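PDB 1WZ8: enoyl-CoA hydratase from Thermus thermophilus, which probably catalyses the reversible hydration of the double bond in enoyl-CoA thioesters, as a hexameric member of the crotonase family. Local coordinates for residues Leu154-Leu159 and Tyr167-Asn172. Sequence-based numbering, arbitrary orientation.
Sequences LLWPLL and YHLLLN
With CG anti to the carbonyl carbon and beside the backbone N in both residues (chi1 -74° in W156, -62° in L169), the indole of W156 and the isobutyl group of L169 meet obliquely. Methyl CD2 of L169 sits over one face of the indole, 4.0 Å from the centroid of the six-membered ring and 12° off its normal, a well-centred CH-pi contact. The nearest ring atom is CE2 of W156, 3.9 Å from CD2 of L169, while CG of L169 lies 4.1 Å from CE3 of the same indole. One residue earlier on the helix, H168 meets the far end of the six-membered ring through its methylene: CB of H168 is 3.7 Å from CZ3 of W156. The imidazole itself turns to its own helix end, where ND1 is hydrogen-bonded to O of E173, and CD2, at the rim of the Y167 ring, sits over one of its faces. In this crotonase-fold chain, W156 sends its indole across to helix 162-171, with the backbones still 9.2 Å apart between CA of W156 and CA of L169. NE1 of the buried W156 is hydrogen-bonded to NE2 of H151, whose ring also meets the indole. L120 and L124 of helix 118-125, together with L175 and L185, pack on W156 as well. An alanine in place of W156 would probably leave CD2 of L169 without its aromatic face, open a gap beside helix 162-171 and deprive NE2 of H151 of its donor. W224 of a second subunit packs on P157, and L188 of the same subunit on Y167.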
loop_
_atom_site.group_PDB
_atom_site.type_symbol
_atom_site.label_atom_id
_atom_site.label_comp_id
_atom_site.label_asym_id
_atom_site.label_seq_id
_atom_site.Cartn_x
_atom_site.Cartn_y
_atom_site.Cartn_z
ATOM N N LEU A 154 -1.283 14.362 4.688
ATOM C CA LEU A 154 -1.312 13.891 3.302
ATOM C C LEU A 154 -0.105 14.400 2.513
ATOM O O LEU A 154 0.541 13.651 1.767
ATOM C CB LEU A 154 -2.579 14.371 2.582
ATOM C CG LEU A 154 -2.674 13.926 1.114
ATOM C CD1 LEU A 154 -2.960 12.434 1.072
ATOM C CD2 LEU A 154 -3.769 14.691 0.383
ATOM N N LEU A 155 0.202 15.679 2.700
ATOM C CA LEU A 155 1.259 16.332 1.946
ATOM C C LEU A 155 2.686 16.434 2.484
ATOM O O LEU A 155 3.634 16.155 1.749
ATOM C CB LEU A 155 0.778 17.741 1.564
ATOM C CG LEU A 155 -0.642 17.856 0.978
ATOM C CD1 LEU A 155 -0.987 19.320 0.721
ATOM C CD2 LEU A 155 -0.739 17.050 -0.309
ATOM N N TRP A 156 2.860 16.820 3.748
ATOM C CA TRP A 156 4.212 17.016 4.285
ATOM C C TRP A 156 5.266 15.908 4.197
ATOM O O TRP A 156 6.406 16.177 3.816
ATOM C CB TRP A 156 4.141 17.512 5.736
ATOM C CG TRP A 156 3.723 18.950 5.855
ATOM C CD1 TRP A 156 2.559 19.508 5.404
ATOM C CD2 TRP A 156 4.457 20.008 6.487
ATOM N NE1 TRP A 156 2.524 20.847 5.717
ATOM C CE2 TRP A 156 3.674 21.180 6.382
ATOM C CE3 TRP A 156 5.698 20.080 7.130
ATOM C CZ2 TRP A 156 4.095 22.412 6.899
ATOM C CZ3 TRP A 156 6.117 21.308 7.644
ATOM C CH2 TRP A 156 5.313 22.455 7.522
ATOM N N PRO A 157 4.920 14.660 4.545
ATOM C CA PRO A 157 5.958 13.627 4.455
ATOM C C PRO A 157 6.641 13.520 3.096
ATOM O O PRO A 157 7.864 13.353 3.024
ATOM C CB PRO A 157 5.208 12.350 4.830
ATOM C CG PRO A 157 4.182 12.855 5.812
ATOM C CD PRO A 157 3.679 14.108 5.116
ATOM N N LEU A 158 5.855 13.601 2.024
ATOM C CA LEU A 158 6.405 13.496 0.675
ATOM C C LEU A 158 6.968 14.808 0.150
ATOM O O LEU A 158 7.438 14.877 -0.985
ATOM C CB LEU A 158 5.353 12.968 -0.303
ATOM C CG LEU A 158 5.031 11.474 -0.233
ATOM C CD1 LEU A 158 3.999 11.126 -1.301
ATOM C CD2 LEU A 158 6.305 10.659 -0.437
ATOM N N LEU A 159 6.924 15.849 0.975
ATOM C CA LEU A 159 7.460 17.142 0.573
ATOM C C LEU A 159 8.788 17.427 1.266
ATOM O O LEU A 159 9.783 17.743 0.607
ATOM C CB LEU A 159 6.470 18.270 0.899
ATOM C CG LEU A 159 5.208 18.388 0.035
ATOM C CD1 LEU A 159 4.348 19.522 0.559
ATOM C CD2 LEU A 159 5.584 18.649 -1.419
ATOM N N TYR A 167 8.855 18.077 13.252
ATOM C CA TYR A 167 9.385 19.241 13.948
ATOM C C TYR A 167 8.495 20.477 13.790
ATOM O O TYR A 167 8.147 21.131 14.773
ATOM C CB TYR A 167 10.789 19.559 13.440
ATOM C CG TYR A 167 11.419 20.753 14.113
ATOM C CD1 TYR A 167 11.900 20.670 15.418
ATOM C CD2 TYR A 167 11.534 21.970 13.443
ATOM C CE1 TYR A 167 12.489 21.772 16.040
ATOM C CE2 TYR A 167 12.116 23.076 14.057
ATOM C CZ TYR A 167 12.592 22.969 15.352
ATOM O OH TYR A 167 13.183 24.059 15.952
ATOM N N HIS A 168 8.117 20.792 12.557
ATOM C CA HIS A 168 7.292 21.971 12.319
ATOM C C HIS A 168 5.820 21.810 12.670
ATOM O O HIS A 168 5.174 22.776 13.077
ATOM C CB HIS A 168 7.453 22.435 10.865
ATOM C CG HIS A 168 8.792 23.048 10.587
ATOM N ND1 HIS A 168 9.135 24.310 11.026
ATOM C CD2 HIS A 168 9.903 22.539 10.004
ATOM C CE1 HIS A 168 10.400 24.549 10.731
ATOM N NE2 HIS A 168 10.890 23.489 10.112
ATOM N N LEU A 169 5.295 20.596 12.533
ATOM C CA LEU A 169 3.894 20.346 12.830
ATOM C C LEU A 169 3.603 20.150 14.321
ATOM O O LEU A 169 2.594 20.645 14.825
ATOM C CB LEU A 169 3.399 19.129 12.037
ATOM C CG LEU A 169 3.439 19.256 10.507
ATOM C CD1 LEU A 169 3.107 17.906 9.880
ATOM C CD2 LEU A 169 2.460 20.328 10.035
ATOM N N LEU A 170 4.480 19.443 15.026
ATOM C CA LEU A 170 4.268 19.198 16.451
ATOM C C LEU A 170 4.607 20.394 17.339
ATOM O O LEU A 170 3.990 20.582 18.389
ATOM C CB LEU A 170 5.081 17.986 16.912
ATOM C CG LEU A 170 4.752 16.608 16.328
ATOM C CD1 LEU A 170 5.687 15.578 16.942
ATOM C CD2 LEU A 170 3.302 16.241 16.622
ATOM N N LEU A 171 5.580 21.200 16.923
ATOM C CA LEU A 171 6.000 22.358 17.712
ATOM C C LEU A 171 5.358 23.662 17.268
ATOM O O LEU A 171 5.511 24.697 17.923
ATOM C CB LEU A 171 7.521 22.504 17.662
ATOM C CG LEU A 171 8.327 21.500 18.484
ATOM C CD1 LEU A 171 9.803 21.674 18.197
ATOM C CD2 LEU A 171 8.042 21.713 19.968
ATOM N N ASN A 172 4.640 23.611 16.156
ATOM C CA ASN A 172 3.986 24.794 15.636
ATOM C C ASN A 172 5.045 25.831 15.271
ATOM O O ASN A 172 4.846 27.033 15.452
ATOM C CB ASN A 172 3.031 25.354 16.688
ATOM C CG ASN A 172 1.860 26.071 16.077
ATOM O OD1 ASN A 172 0.946 25.450 15.533
ATOM N ND2 ASN A 172 1.878 27.395 16.163
#